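Local atomic coordinates of GCN5-related N-acetyltransferase (Brucella abortus, PDB entry 7N1L), a protein that probably transfers an acyl group, most likely acetyl from acetyl-CoA, to an amino group of its substrate. Residues 30-35 with 75-80; 43-48 with 88-93; 36-41 with 64-69. All blocks are in the same frame, centred on the assembly; numbering follows the deposited sequence.

The three contacts follow the N-terminal half of the GNAT fold from its sheet edge inward and out again. Contact 1 pairs the strands 28-32 and 74-81 through backbone hydrogen bonds and is only partly buried. Contact 2 lies near the chain's centre and is made by apolar and aromatic side chains, seating helix 38-52 on strand 84-96, the next strand after 74-81. Contact 3 is also buried but lies farther out, joining the start of the same helix to helix 61-69 through alanine methyls, two leucines and the ring of Phe41. Leu68 of contact 3 touches Ile90 of contact 2, while a salt bridge from Arg80 to Glu40 ties contact 1 to contact 3. Contacts 2 and 3 also reach the second subunit.

Contact 1: 30-35 with 75-80; sequences IALLHL and EALGAR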
ATOM      1  N   ILE A  30       3.479  22.783  -8.022  1.00 33.12           N
ATOM      2  CA  ILE A  30       3.483  21.384  -7.618  1.00 35.71           C
ATOM      3  C   ILE A  30       4.365  20.587  -8.580  1.00 32.27           C
ATOM      4  O   ILE A  30       4.190  20.656  -9.800  1.00 32.87           O
ATOM      5  CB  ILE A  30       2.052  20.813  -7.549  1.00 35.25           C
ATOM      6  CG1 ILE A  30       1.263  21.517  -6.447  1.00 31.15           C
ATOM      7  CG2 ILE A  30       2.086  19.296  -7.297  1.00 29.69           C
ATOM      8  CD1 ILE A  30      -0.218  21.239  -6.515  1.00 31.50           C
ATOM      9  N   ALA A  31       5.302  19.830  -8.025  1.00 29.84           N
ATOM     10  CA  ALA A  31       6.249  19.046  -8.810  1.00 30.68           C
ATOM     11  C   ALA A  31       6.736  17.876  -7.969  1.00 28.82           C
ATOM     12  O   ALA A  31       6.782  17.957  -6.741  1.00 27.74           O
ATOM     13  CB  ALA A  31       7.446  19.906  -9.264  1.00 28.83           C
ATOM     14  N   LEU A  32       7.143  16.805  -8.647  1.00 32.12           N
ATOM     15  CA  LEU A  32       7.682  15.630  -7.970  1.00 28.32           C
ATOM     16  C   LEU A  32       8.966  15.974  -7.227  1.00 26.97           C
ATOM     17  O   LEU A  32       9.799  16.728  -7.725  1.00 28.39           O
ATOM     18  CB  LEU A  32       7.975  14.534  -8.987  1.00 30.96           C
ATOM     19  CG  LEU A  32       6.786  13.790  -9.596  1.00 35.93           C
ATOM     20  CD1 LEU A  32       7.279  13.024 -10.798  1.00 29.26           C
ATOM     21  CD2 LEU A  32       6.079  12.870  -8.591  1.00 28.24           C
ATOM     22  N   LEU A  33       9.122  15.429  -6.027  1.00 26.25           N
ATOM     23  CA  LEU A  33      10.346  15.586  -5.251  1.00 26.95           C
ATOM     24  C   LEU A  33      11.372  14.523  -5.661  1.00 30.42           C
ATOM     25  O   LEU A  33      11.020  13.416  -6.073  1.00 24.75           O
ATOM     26  CB  LEU A  33      10.059  15.493  -3.752  1.00 24.75           C
ATOM     27  CG  LEU A  33       9.128  16.570  -3.172  1.00 30.40           C
ATOM     28  CD1 LEU A  33       8.768  16.230  -1.714  1.00 29.65           C
ATOM     29  CD2 LEU A  33       9.792  17.965  -3.263  1.00 26.06           C
ATOM     30  N   HIS A  34      12.652  14.895  -5.611  1.00 30.73           N
ATOM     31  CA  HIS A  34      13.730  13.965  -5.891  1.00 27.69           C
ATOM     32  C   HIS A  34      14.744  14.019  -4.751  1.00 31.82           C
ATOM     33  O   HIS A  34      14.587  14.781  -3.785  1.00 32.29           O
ATOM     34  CB  HIS A  34      14.365  14.266  -7.253  1.00 31.14           C
ATOM     35  CG  HIS A  34      13.405  14.158  -8.401  1.00 30.95           C
ATOM     36  ND1 HIS A  34      13.080  12.952  -8.990  1.00 32.37           N
ATOM     37  CD2 HIS A  34      12.698  15.102  -9.064  1.00 31.98           C
ATOM     38  CE1 HIS A  34      12.222  13.162  -9.972  1.00 33.03           C
ATOM     39  NE2 HIS A  34      11.969  14.458 -10.036  1.00 33.89           N
ATOM     40  N   LEU A  35      15.809  13.208  -4.872  1.00 28.41           N
ATOM     41  CA  LEU A  35      16.773  13.086  -3.780  1.00 27.69           C
ATOM     42  C   LEU A  35      17.449  14.428  -3.480  1.00 31.57           C
ATOM     43  O   LEU A  35      17.854  14.693  -2.333  1.00 28.90           O
ATOM     44  CB  LEU A  35      17.776  11.978  -4.099  1.00 27.94           C
ATOM     45  CG  LEU A  35      18.772  11.659  -2.978  1.00 28.48           C
ATOM     46  CD1 LEU A  35      17.962  11.344  -1.756  1.00 28.19           C
ATOM     47  CD2 LEU A  35      19.700  10.462  -3.326  1.00 28.99           C
ATOM     48  N   GLU A  75       7.048   7.566  -4.162  1.00 25.22           N
ATOM     49  CA  GLU A  75       7.244   8.856  -4.805  1.00 27.94           C
ATOM     50  C   GLU A  75       6.555   9.899  -3.934  1.00 29.29           C
ATOM     51  O   GLU A  75       5.695   9.590  -3.107  1.00 29.14           O
ATOM     52  CB  GLU A  75       6.690   8.885  -6.240  1.00 28.49           C
ATOM     53  CG  GLU A  75       7.274   7.793  -7.160  1.00 25.22           C
ATOM     54  CD  GLU A  75       6.581   7.750  -8.490  1.00 27.15           C
ATOM     55  OE1 GLU A  75       6.701   8.722  -9.254  1.00 27.53           O
ATOM     56  OE2 GLU A  75       5.867   6.748  -8.760  1.00 31.64           O
ATOM     57  N   ALA A  76       6.978  11.138  -4.086  1.00 29.16           N
ATOM     58  CA  ALA A  76       6.421  12.204  -3.286  1.00 28.11           C
ATOM     59  C   ALA A  76       6.252  13.416  -4.192  1.00 31.12           C
ATOM     60  O   ALA A  76       7.170  13.786  -4.936  1.00 28.90           O
ATOM     61  CB  ALA A  76       7.310  12.499  -2.073  1.00 25.12           C
ATOM     62  N   LEU A  77       5.065  13.994  -4.154  1.00 28.53           N
ATOM     63  CA  LEU A  77       4.775  15.244  -4.835  1.00 30.49           C
ATOM     64  C   LEU A  77       4.900  16.385  -3.836  1.00 29.67           C
ATOM     65  O   LEU A  77       4.506  16.239  -2.681  1.00 32.28           O
ATOM     66  CB  LEU A  77       3.375  15.149  -5.422  1.00 31.84           C
ATOM     67  CG  LEU A  77       2.930  15.714  -6.740  1.00 34.67           C
ATOM     68  CD1 LEU A  77       3.880  15.445  -7.854  1.00 28.95           C
ATOM     69  CD2 LEU A  77       1.675  14.876  -6.985  1.00 29.92           C
ATOM     70  N   GLY A  78       5.534  17.478  -4.257  1.00 30.55           N
ATOM     71  CA  GLY A  78       5.737  18.627  -3.390  1.00 25.62           C
ATOM     72  C   GLY A  78       5.018  19.871  -3.890  1.00 32.07           C
ATOM     73  O   GLY A  78       4.863  20.085  -5.097  1.00 30.69           O
ATOM     74  N   ALA A  79       4.601  20.713  -2.944  1.00 28.77           N
ATOM     75  CA  ALA A  79       3.941  21.973  -3.248  1.00 31.59           C
ATOM     76  C   ALA A  79       4.804  23.119  -2.743  1.00 28.84           C
ATOM     77  O   ALA A  79       5.192  23.140  -1.571  1.00 32.18           O
ATOM     78  CB  ALA A  79       2.550  22.036  -2.616  1.00 27.78           C
ATOM     79  N   ARG A  80       5.110  24.057  -3.617  1.00 30.34           N
ATOM     80  CA  ARG A  80       5.918  25.223  -3.256  1.00 39.12           C
ATOM     81  C   ARG A  80       5.086  26.493  -3.365  1.00 36.79           C
ATOM     82  O   ARG A  80       4.273  26.630  -4.280  1.00 38.02           O
ATOM     83  CB  ARG A  80       7.167  25.351  -4.142  1.00 34.33           C
ATOM     84  CG  ARG A  80       8.139  24.186  -4.002  1.00 39.48           C
ATOM     85  CD  ARG A  80       9.360  24.327  -4.934  1.00 42.53           C
ATOM     86  NE  ARG A  80      10.384  23.340  -4.607  1.00 38.60           N
ATOM     87  CZ  ARG A  80      11.240  23.470  -3.604  1.00 38.22           C
ATOM     88  NH1 ARG A  80      11.240  24.540  -2.832  1.00 42.39           N
ATOM     89  NH2 ARG A  80      12.102  22.493  -3.354  1.00 44.82           N
TER
HETATM   90  O   HOH W   1       9.025  11.295  -6.332  1.00 25.42           O
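The peptide groups of Ala31 and Gly78 exchange two hydrogen bonds as an antiparallel hydrogen-bonded pair, joining the first two strands of the GNAT sheet. Ala31 N donates to Gly78 O (3.0 Å), and Gly78 N reaches Ala31 O (2.8 Å) from 32° off the plane of that carbonyl. Gly78 O also takes a CA-H...O contact from Ile30 CA at 3.2 Å. A third bond, Leu33 N to Ala76 O, is nearly straight (173° at the hydrogen).

Ile30, Leu32, Leu77 and Ala79 occupy one face of the sheet, where helix 120-129 covers Ile30, Leu77 and Ala79. A chi1 of -65° puts Ile30 CG2 anti to the backbone N and brings that branch to Leu77 CG at 3.7 Å, the two side chains lying roughly perpendicular. Leu32 CD2 presses on Leu77 CD1 at 3.5 Å, a close methyl-methyl approach. On the other face, Leu33 lays CD1 against Ala76 CB and CD2 near Gly78 CA, and Phe41 packs on it from helix 38-52. Beyond the last direct bond a water takes over the ladder: it donates to Leu33 O and accepts from Ala76 N at 3.0 Å.

Contact 2: 43-48 with 88-93; sequences PLLASY and FVIFYD
Phe88 reaches from strand 84-96 into the side of helix 38-52, where Leu44, Leu45 and Tyr48 receive its ring. This is the packing of the first GNAT helix on the central sheet; the helix and strand segments run at 80° to each other, with their axes 10.5 Å apart, a gap bridged mainly by this one side chain.

At its root, Phe88 CB packs beside the carbonyl oxygen of Leu77 on the adjoining strand. A chi1 of 70° sets CG between the backbone N and the carbonyl carbon and aims the ring at the helix. CD2 then meets the Leu44 side chain, 3.9 Å from Leu44 CD2, the two side chains running antiparallel alongside one another. One atom farther on, CE2 brings the ring edge to Leu44 O, which lies in the ring plane at 3.8 Å and also accepts the helical bond from Tyr48 N. At the far end, CZ touches Leu45 CD1 at 4.0 Å and Tyr48 CD2 at 4.0 Å.

Through that tip the edge of Phe88 is directed toward the face of Tyr48 in an offset edge-to-face pair, centroids 5.8 Å apart and planes at 89°. Phe41 adds a second edge-to-face partner for Phe88. The Tyr48 hydroxyl is hydrogen-bonded to His108, while Val98 of the second subunit packs against Tyr48. Beside the aromatic pair, Leu45 CD1 extends to Ile90 CD1 at 4.4 Å, a looser touch than those on Phe88.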
ATOM      1  N   PRO A  43      12.368  19.002   7.164  1.00 30.49           N
ATOM      2  CA  PRO A  43      11.558  19.575   8.254  1.00 30.78           C
ATOM      3  C   PRO A  43      10.068  19.421   8.040  1.00 32.52           C
ATOM      4  O   PRO A  43       9.325  19.233   9.014  1.00 33.05           O
ATOM      5  CB  PRO A  43      11.984  21.057   8.293  1.00 33.67           C
ATOM      6  CG  PRO A  43      12.507  21.347   6.926  1.00 34.69           C
ATOM      7  CD  PRO A  43      13.148  20.038   6.462  1.00 30.91           C
ATOM      8  N   LEU A  44       9.614  19.467   6.787  1.00 31.20           N
ATOM      9  CA  LEU A  44       8.201  19.277   6.503  1.00 30.66           C
ATOM     10  C   LEU A  44       7.760  17.883   6.920  1.00 34.37           C
ATOM     11  O   LEU A  44       6.694  17.706   7.536  1.00 30.85           O
ATOM     12  CB  LEU A  44       7.953  19.510   5.015  1.00 31.58           C
ATOM     13  CG  LEU A  44       6.622  20.128   4.628  1.00 37.37           C
ATOM     14  CD1 LEU A  44       6.439  21.490   5.344  1.00 35.72           C
ATOM     15  CD2 LEU A  44       6.564  20.299   3.119  1.00 36.60           C
ATOM     16  N   LEU A  45       8.578  16.881   6.592  1.00 29.20           N
ATOM     17  CA  LEU A  45       8.309  15.522   7.030  1.00 31.08           C
ATOM     18  C   LEU A  45       8.412  15.422   8.544  1.00 33.73           C
ATOM     19  O   LEU A  45       7.627  14.711   9.182  1.00 34.02           O
ATOM     20  CB  LEU A  45       9.284  14.557   6.340  1.00 28.94           C
ATOM     21  CG  LEU A  45       9.170  13.049   6.645  1.00 32.70           C
ATOM     22  CD1 LEU A  45       7.844  12.473   6.161  1.00 30.79           C
ATOM     23  CD2 LEU A  45      10.344  12.255   6.046  1.00 28.49           C
ATOM     24  N   ALA A  46       9.361  16.143   9.151  1.00 32.15           N
ATOM     25  CA  ALA A  46       9.479  16.065  10.604  1.00 33.06           C
ATOM     26  C   ALA A  46       8.237  16.624  11.299  1.00 37.47           C
ATOM     27  O   ALA A  46       7.823  16.104  12.338  1.00 41.59           O
ATOM     28  CB  ALA A  46      10.736  16.773  11.078  1.00 30.55           C
ATOM     29  N   SER A  47       7.654  17.706  10.776  1.00 33.97           N
ATOM     30  CA  SER A  47       6.438  18.229  11.388  1.00 37.41           C
ATOM     31  C   SER A  47       5.291  17.226  11.280  1.00 39.66           C
ATOM     32  O   SER A  47       4.544  17.024  12.245  1.00 45.62           O
ATOM     33  CB  SER A  47       6.029  19.555  10.735  1.00 33.19           C
ATOM     34  OG  SER A  47       7.013  20.553  10.916  1.00 35.36           O
ATOM     35  N   TYR A  48       5.146  16.575  10.121  1.00 36.86           N
ATOM     36  CA  TYR A  48       4.075  15.595   9.954  1.00 38.07           C
ATOM     37  C   TYR A  48       4.232  14.438  10.922  1.00 42.74           C
ATOM     38  O   TYR A  48       3.261  14.015  11.557  1.00 43.30           O
ATOM     39  CB  TYR A  48       4.052  15.096   8.513  1.00 33.43           C
ATOM     40  CG  TYR A  48       3.111  13.952   8.236  1.00 30.81           C
ATOM     41  CD1 TYR A  48       1.733  14.102   8.336  1.00 34.63           C
ATOM     42  CD2 TYR A  48       3.604  12.711   7.862  1.00 33.99           C
ATOM     43  CE1 TYR A  48       0.869  13.026   8.072  1.00 31.68           C
ATOM     44  CE2 TYR A  48       2.768  11.655   7.597  1.00 31.81           C
ATOM     45  CZ  TYR A  48       1.413  11.804   7.710  1.00 32.75           C
ATOM     46  OH  TYR A  48       0.622  10.711   7.420  1.00 32.59           O
ATOM     47  N   PHE A  88       3.263  18.301   0.990  1.00 29.27           N
ATOM     48  CA  PHE A  88       3.700  17.113   0.257  1.00 28.58           C
ATOM     49  C   PHE A  88       2.616  16.045   0.286  1.00 30.27           C
ATOM     50  O   PHE A  88       1.712  16.071   1.127  1.00 28.67           O
ATOM     51  CB  PHE A  88       5.018  16.530   0.788  1.00 26.65           C
ATOM     52  CG  PHE A  88       4.922  15.882   2.147  1.00 27.11           C
ATOM     53  CD1 PHE A  88       4.538  14.546   2.284  1.00 27.96           C
ATOM     54  CD2 PHE A  88       5.272  16.583   3.289  1.00 26.68           C
ATOM     55  CE1 PHE A  88       4.491  13.943   3.527  1.00 24.15           C
ATOM     56  CE2 PHE A  88       5.229  15.986   4.532  1.00 28.22           C
ATOM     57  CZ  PHE A  88       4.839  14.655   4.649  1.00 27.02           C
ATOM     58  N   VAL A  89       2.711  15.111  -0.663  1.00 28.76           N
ATOM     59  CA  VAL A  89       1.935  13.876  -0.610  1.00 28.65           C
ATOM     60  C   VAL A  89       2.852  12.746  -1.053  1.00 28.89           C
ATOM     61  O   VAL A  89       3.557  12.873  -2.063  1.00 30.12           O
ATOM     62  CB  VAL A  89       0.639  13.926  -1.455  1.00 25.35           C
ATOM     63  CG1 VAL A  89       0.920  14.183  -2.915  1.00 27.39           C
ATOM     64  CG2 VAL A  89      -0.138  12.631  -1.296  1.00 28.18           C
ATOM     65  N   ILE A  90       2.868  11.662  -0.272  1.00 27.80           N
ATOM     66  CA  ILE A  90       3.649  10.456  -0.544  1.00 27.89           C
ATOM     67  C   ILE A  90       2.722   9.403  -1.132  1.00 29.37           C
ATOM     68  O   ILE A  90       1.661   9.117  -0.560  1.00 26.12           O
ATOM     69  CB  ILE A  90       4.317   9.932   0.740  1.00 29.02           C
ATOM     70  CG1 ILE A  90       5.283  10.976   1.314  1.00 27.96           C
ATOM     71  CG2 ILE A  90       5.058   8.612   0.471  1.00 26.82           C
ATOM     72  CD1 ILE A  90       5.759  10.649   2.743  1.00 24.70           C
ATOM     73  N   PHE A  91       3.115   8.813  -2.265  1.00 29.69           N
ATOM     74  CA  PHE A  91       2.255   7.851  -2.944  1.00 25.82           C
ATOM     75  C   PHE A  91       3.059   6.703  -3.518  1.00 28.35           C
ATOM     76  O   PHE A  91       4.244   6.841  -3.828  1.00 28.01           O
ATOM     77  CB  PHE A  91       1.458   8.504  -4.069  1.00 27.32           C
ATOM     78  CG  PHE A  91       2.285   9.000  -5.216  1.00 26.98           C
ATOM     79  CD1 PHE A  91       2.917  10.241  -5.148  1.00 29.80           C
ATOM     80  CD2 PHE A  91       2.369   8.280  -6.398  1.00 28.84           C
ATOM     81  CE1 PHE A  91       3.655  10.728  -6.233  1.00 27.16           C
ATOM     82  CE2 PHE A  91       3.105   8.757  -7.478  1.00 24.09           C
ATOM     83  CZ  PHE A  91       3.744   9.980  -7.391  1.00 27.46           C
ATOM     84  N   TYR A  92       2.362   5.580  -3.726  1.00 27.74           N
ATOM     85  CA  TYR A  92       2.953   4.383  -4.296  1.00 25.47           C
ATOM     86  C   TYR A  92       2.249   4.058  -5.600  1.00 26.73           C
ATOM     87  O   TYR A  92       1.024   4.139  -5.689  1.00 30.61           O
ATOM     88  CB  TYR A  92       2.867   3.203  -3.321  1.00 27.24           C
ATOM     89  CG  TYR A  92       3.279   3.626  -1.939  1.00 26.90           C
ATOM     90  CD1 TYR A  92       4.565   4.059  -1.694  1.00 28.91           C
ATOM     91  CD2 TYR A  92       2.418   3.527  -0.878  1.00 28.11           C
ATOM     92  CE1 TYR A  92       4.960   4.477  -0.453  1.00 27.68           C
ATOM     93  CE2 TYR A  92       2.812   3.922   0.379  1.00 31.34           C
ATOM     94  CZ  TYR A  92       4.091   4.408   0.582  1.00 29.51           C
ATOM     95  OH  TYR A  92       4.522   4.798   1.841  1.00 32.48           O
ATOM     96  N   ASP A  93       3.022   3.729  -6.617  1.00 25.33           N
ATOM     97  CA  ASP A  93       2.493   3.251  -7.893  1.00 28.90           C
ATOM     98  C   ASP A  93       2.579   1.722  -7.820  1.00 28.37           C
ATOM     99  O   ASP A  93       3.654   1.145  -7.995  1.00 30.20           O
ATOM    100  CB  ASP A  93       3.286   3.819  -9.069  1.00 23.18           C
ATOM    101  CG  ASP A  93       2.698   3.424 -10.435  1.00 27.90           C
ATOM    102  OD1 ASP A  93       1.906   2.460 -10.498  1.00 28.89           O
ATOM    103  OD2 ASP A  93       3.072   4.023 -11.470  1.00 27.10           O
TER

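Contact 3: 36-41 with 64-69; sequences RDAHEF and YAEHLL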
ATOM      1  N   ARG A  36      17.601  15.264  -4.505  1.00 31.02           N
ATOM      2  CA  ARG A  36      18.104  16.626  -4.337  1.00 31.67           C
ATOM      3  C   ARG A  36      17.358  17.372  -3.229  1.00 32.38           C
ATOM      4  O   ARG A  36      17.953  18.170  -2.487  1.00 33.45           O
ATOM      5  CB  ARG A  36      17.905  17.386  -5.661  1.00 33.51           C
ATOM      6  CG  ARG A  36      18.456  18.799  -5.690  1.00 36.87           C
ATOM      7  CD  ARG A  36      17.585  19.762  -6.534  1.00 40.59           C
ATOM      8  NE  ARG A  36      17.653  19.674  -7.990  1.00 47.05           N
ATOM      9  CZ  ARG A  36      16.611  19.459  -8.787  1.00 46.22           C
ATOM     10  NH1 ARG A  36      15.396  19.256  -8.301  1.00 46.33           N
ATOM     11  NH2 ARG A  36      16.787  19.478 -10.109  1.00 48.78           N
ATOM     12  N   ASP A  37      16.071  17.092  -3.073  1.00 31.88           N
ATOM     13  CA  ASP A  37      15.196  17.880  -2.217  1.00 32.53           C
ATOM     14  C   ASP A  37      15.123  17.371  -0.784  1.00 33.90           C
ATOM     15  O   ASP A  37      14.307  17.880  -0.009  1.00 33.83           O
ATOM     16  CB  ASP A  37      13.802  17.948  -2.837  1.00 30.33           C
ATOM     17  CG  ASP A  37      13.836  18.466  -4.272  1.00 33.74           C
ATOM     18  OD1 ASP A  37      14.376  19.581  -4.486  1.00 35.90           O
ATOM     19  OD2 ASP A  37      13.315  17.772  -5.180  1.00 32.85           O
ATOM     20  N   ALA A  38      15.947  16.386  -0.416  1.00 30.30           N
ATOM     21  CA  ALA A  38      15.782  15.739   0.887  1.00 34.42           C
ATOM     22  C   ALA A  38      15.889  16.744   2.018  1.00 35.08           C
ATOM     23  O   ALA A  38      15.100  16.703   2.969  1.00 30.99           O
ATOM     24  CB  ALA A  38      16.817  14.623   1.071  1.00 32.88           C
ATOM     25  N   HIS A  39      16.864  17.656   1.931  1.00 35.66           N
ATOM     26  CA  HIS A  39      17.075  18.628   2.998  1.00 34.36           C
ATOM     27  C   HIS A  39      15.890  19.578   3.138  1.00 34.70           C
ATOM     28  O   HIS A  39      15.512  19.944   4.259  1.00 36.57           O
ATOM     29  CB  HIS A  39      18.363  19.398   2.772  1.00 32.58           C
ATOM     30  CG  HIS A  39      18.707  20.304   3.910  1.00 37.80           C
ATOM     31  ND1 HIS A  39      19.004  19.827   5.168  1.00 41.70           N
ATOM     32  CD2 HIS A  39      18.857  21.647   3.973  1.00 35.05           C
ATOM     33  CE1 HIS A  39      19.282  20.838   5.970  1.00 35.66           C
ATOM     34  NE2 HIS A  39      19.213  21.953   5.265  1.00 38.07           N
ATOM     35  N   GLU A  40      15.323  20.020   2.015  1.00 33.27           N
ATOM     36  CA  GLU A  40      14.150  20.879   2.063  1.00 33.69           C
ATOM     37  C   GLU A  40      12.928  20.104   2.549  1.00 32.95           C
ATOM     38  O   GLU A  40      12.096  20.634   3.294  1.00 36.00           O
ATOM     39  CB  GLU A  40      13.902  21.461   0.672  1.00 35.90           C
ATOM     40  CG  GLU A  40      13.974  22.979   0.615  1.00 43.77           C
ATOM     41  CD  GLU A  40      13.460  23.537  -0.692  1.00 42.49           C
ATOM     42  OE1 GLU A  40      13.909  23.076  -1.759  1.00 44.34           O
ATOM     43  OE2 GLU A  40      12.599  24.435  -0.647  1.00 48.79           O
ATOM     44  N   PHE A  41      12.835  18.832   2.168  1.00 31.13           N
ATOM     45  CA  PHE A  41      11.723  17.977   2.562  1.00 32.24           C
ATOM     46  C   PHE A  41      11.805  17.622   4.042  1.00 32.11           C
ATOM     47  O   PHE A  41      10.765  17.496   4.707  1.00 31.67           O
ATOM     48  CB  PHE A  41      11.738  16.735   1.662  1.00 30.72           C
ATOM     49  CG  PHE A  41      10.690  15.701   1.957  1.00 27.98           C
ATOM     50  CD1 PHE A  41       9.379  16.046   2.201  1.00 28.75           C
ATOM     51  CD2 PHE A  41      11.009  14.356   1.859  1.00 29.37           C
ATOM     52  CE1 PHE A  41       8.423  15.074   2.435  1.00 28.19           C
ATOM     53  CE2 PHE A  41      10.060  13.366   2.090  1.00 29.95           C
ATOM     54  CZ  PHE A  41       8.748  13.734   2.364  1.00 27.00           C
ATOM     55  N   TYR A  64      15.339  10.598   7.497  1.00 34.97           N
ATOM     56  CA  TYR A  64      14.032  10.119   7.075  1.00 33.82           C
ATOM     57  C   TYR A  64      13.702  10.624   5.683  1.00 32.74           C
ATOM     58  O   TYR A  64      13.035   9.924   4.904  1.00 28.48           O
ATOM     59  CB  TYR A  64      12.948  10.562   8.072  1.00 33.41           C
ATOM     60  CG  TYR A  64      13.196  10.070   9.470  1.00 35.61           C
ATOM     61  CD1 TYR A  64      12.917   8.748   9.823  1.00 41.42           C
ATOM     62  CD2 TYR A  64      13.739  10.911  10.437  1.00 41.39           C
ATOM     63  CE1 TYR A  64      13.160   8.281  11.099  1.00 41.63           C
ATOM     64  CE2 TYR A  64      13.985  10.457  11.714  1.00 46.95           C
ATOM     65  CZ  TYR A  64      13.693   9.140  12.043  1.00 48.47           C
ATOM     66  OH  TYR A  64      13.944   8.683  13.317  1.00 56.45           O
ATOM     67  N   ALA A  65      14.117  11.860   5.368  1.00 28.71           N
ATOM     68  CA  ALA A  65      13.846  12.391   4.039  1.00 30.74           C
ATOM     69  C   ALA A  65      14.673  11.665   2.993  1.00 30.28           C
ATOM     70  O   ALA A  65      14.131  11.211   1.978  1.00 29.22           O
ATOM     71  CB  ALA A  65      14.111  13.903   3.991  1.00 29.10           C
ATOM     72  N   GLU A  66      15.969  11.467   3.269  1.00 30.40           N
ATOM     73  CA  GLU A  66      16.841  10.751   2.335  1.00 29.51           C
ATOM     74  C   GLU A  66      16.419   9.292   2.180  1.00 32.75           C
ATOM     75  O   GLU A  66      16.430   8.752   1.069  1.00 33.96           O
ATOM     76  CB  GLU A  66      18.297  10.832   2.806  1.00 29.02           C
ATOM     77  CG  GLU A  66      18.848  12.273   2.843  1.00 36.28           C
ATOM     78  CD  GLU A  66      20.297  12.393   3.266  1.00 39.79           C
ATOM     79  OE1 GLU A  66      20.978  11.355   3.455  1.00 42.89           O
ATOM     80  OE2 GLU A  66      20.741  13.549   3.464  1.00 43.26           O
ATOM     81  N   HIS A  67      16.029   8.645   3.280  1.00 32.68           N
ATOM     82  CA  HIS A  67      15.638   7.238   3.224  1.00 31.57           C
ATOM     83  C   HIS A  67      14.455   7.027   2.286  1.00 31.49           C
ATOM     84  O   HIS A  67      14.477   6.129   1.435  1.00 30.68           O
ATOM     85  CB  HIS A  67      15.333   6.733   4.633  1.00 31.34           C
ATOM     86  CG  HIS A  67      15.300   5.245   4.737  1.00 35.23           C
ATOM     87  ND1 HIS A  67      16.426   4.463   4.580  1.00 35.16           N
ATOM     88  CD2 HIS A  67      14.275   4.390   4.970  1.00 32.21           C
ATOM     89  CE1 HIS A  67      16.097   3.189   4.715  1.00 36.07           C
ATOM     90  NE2 HIS A  67      14.798   3.119   4.949  1.00 37.67           N
ATOM     91  N   LEU A  68      13.424   7.860   2.418  1.00 26.80           N
ATOM     92  CA  LEU A  68      12.236   7.730   1.583  1.00 27.99           C
ATOM     93  C   LEU A  68      12.543   8.088   0.137  1.00 26.69           C
ATOM     94  O   LEU A  68      12.035   7.461  -0.796  1.00 25.47           O
ATOM     95  CB  LEU A  68      11.115   8.645   2.100  1.00 25.97           C
ATOM     96  CG  LEU A  68       9.848   8.590   1.244  1.00 26.30           C
ATOM     97  CD1 LEU A  68       9.172   7.186   1.386  1.00 26.95           C
ATOM     98  CD2 LEU A  68       8.894   9.675   1.603  1.00 31.28           C
ATOM     99  N   LEU A  69      13.314   9.143  -0.066  1.00 27.54           N
ATOM    100  CA  LEU A  69      13.596   9.582  -1.418  1.00 28.67           C
ATOM    101  C   LEU A  69      14.553   8.650  -2.151  1.00 27.61           C
ATOM    102  O   LEU A  69      14.741   8.832  -3.357  1.00 26.75           O
ATOM    103  CB  LEU A  69      14.161  11.004  -1.381  1.00 27.88           C
ATOM    104  CG  LEU A  69      13.109  12.023  -0.962  1.00 27.89           C
ATOM    105  CD1 LEU A  69      13.735  13.377  -0.707  1.00 27.95           C
ATOM    106  CD2 LEU A  69      12.032  12.116  -2.055  1.00 27.29           C
TER
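Ala38, in the first turn of helix 38-52, fits its methyl into a shallow hollow on helix 61-69 formed by Ala65, Glu66 and Leu69. The contact is helix-to-helix packing between the two helices that follow the first strand of the GNAT fold, and small residues at its middle bring the backbones close: the CA atoms of Ala38 and Ala65 are 5.0 Å apart.

Within the hollow, Ala38 CB lies 3.6 Å from Glu66 CG and 4.0 Å from Ala65 CB. Glu66 contributes its CG to the wall, and its chain continues extended beyond that atom. The fit is reciprocal, for the Ala65 methyl pushes back into helix 38-52, into the corner formed by the carbonyl oxygen of Ala38 (Ala65 CB to Ala38 O, 3.1 Å) and the ring of Phe41.

Phe41 forms the larger bump. With CG anti to the backbone N (chi1 178°), its ring swings toward helix 61-69, and CD2 rests against both Ala65 CB at 3.8 Å and Leu69 CD1 at 3.9 Å. Leu68 comes in at the ring's edge, near its plane, with CD2 3.9 Å from Phe41 CE2; the same leucine packs on Pro95 of the second subunit. At the helix start, Asp37 OD2 accepts a hydrogen bond from His34 N. Close by, Leu69 CD1 lies against the backbone of the first turn, 3.5 Å from Ala38 CA.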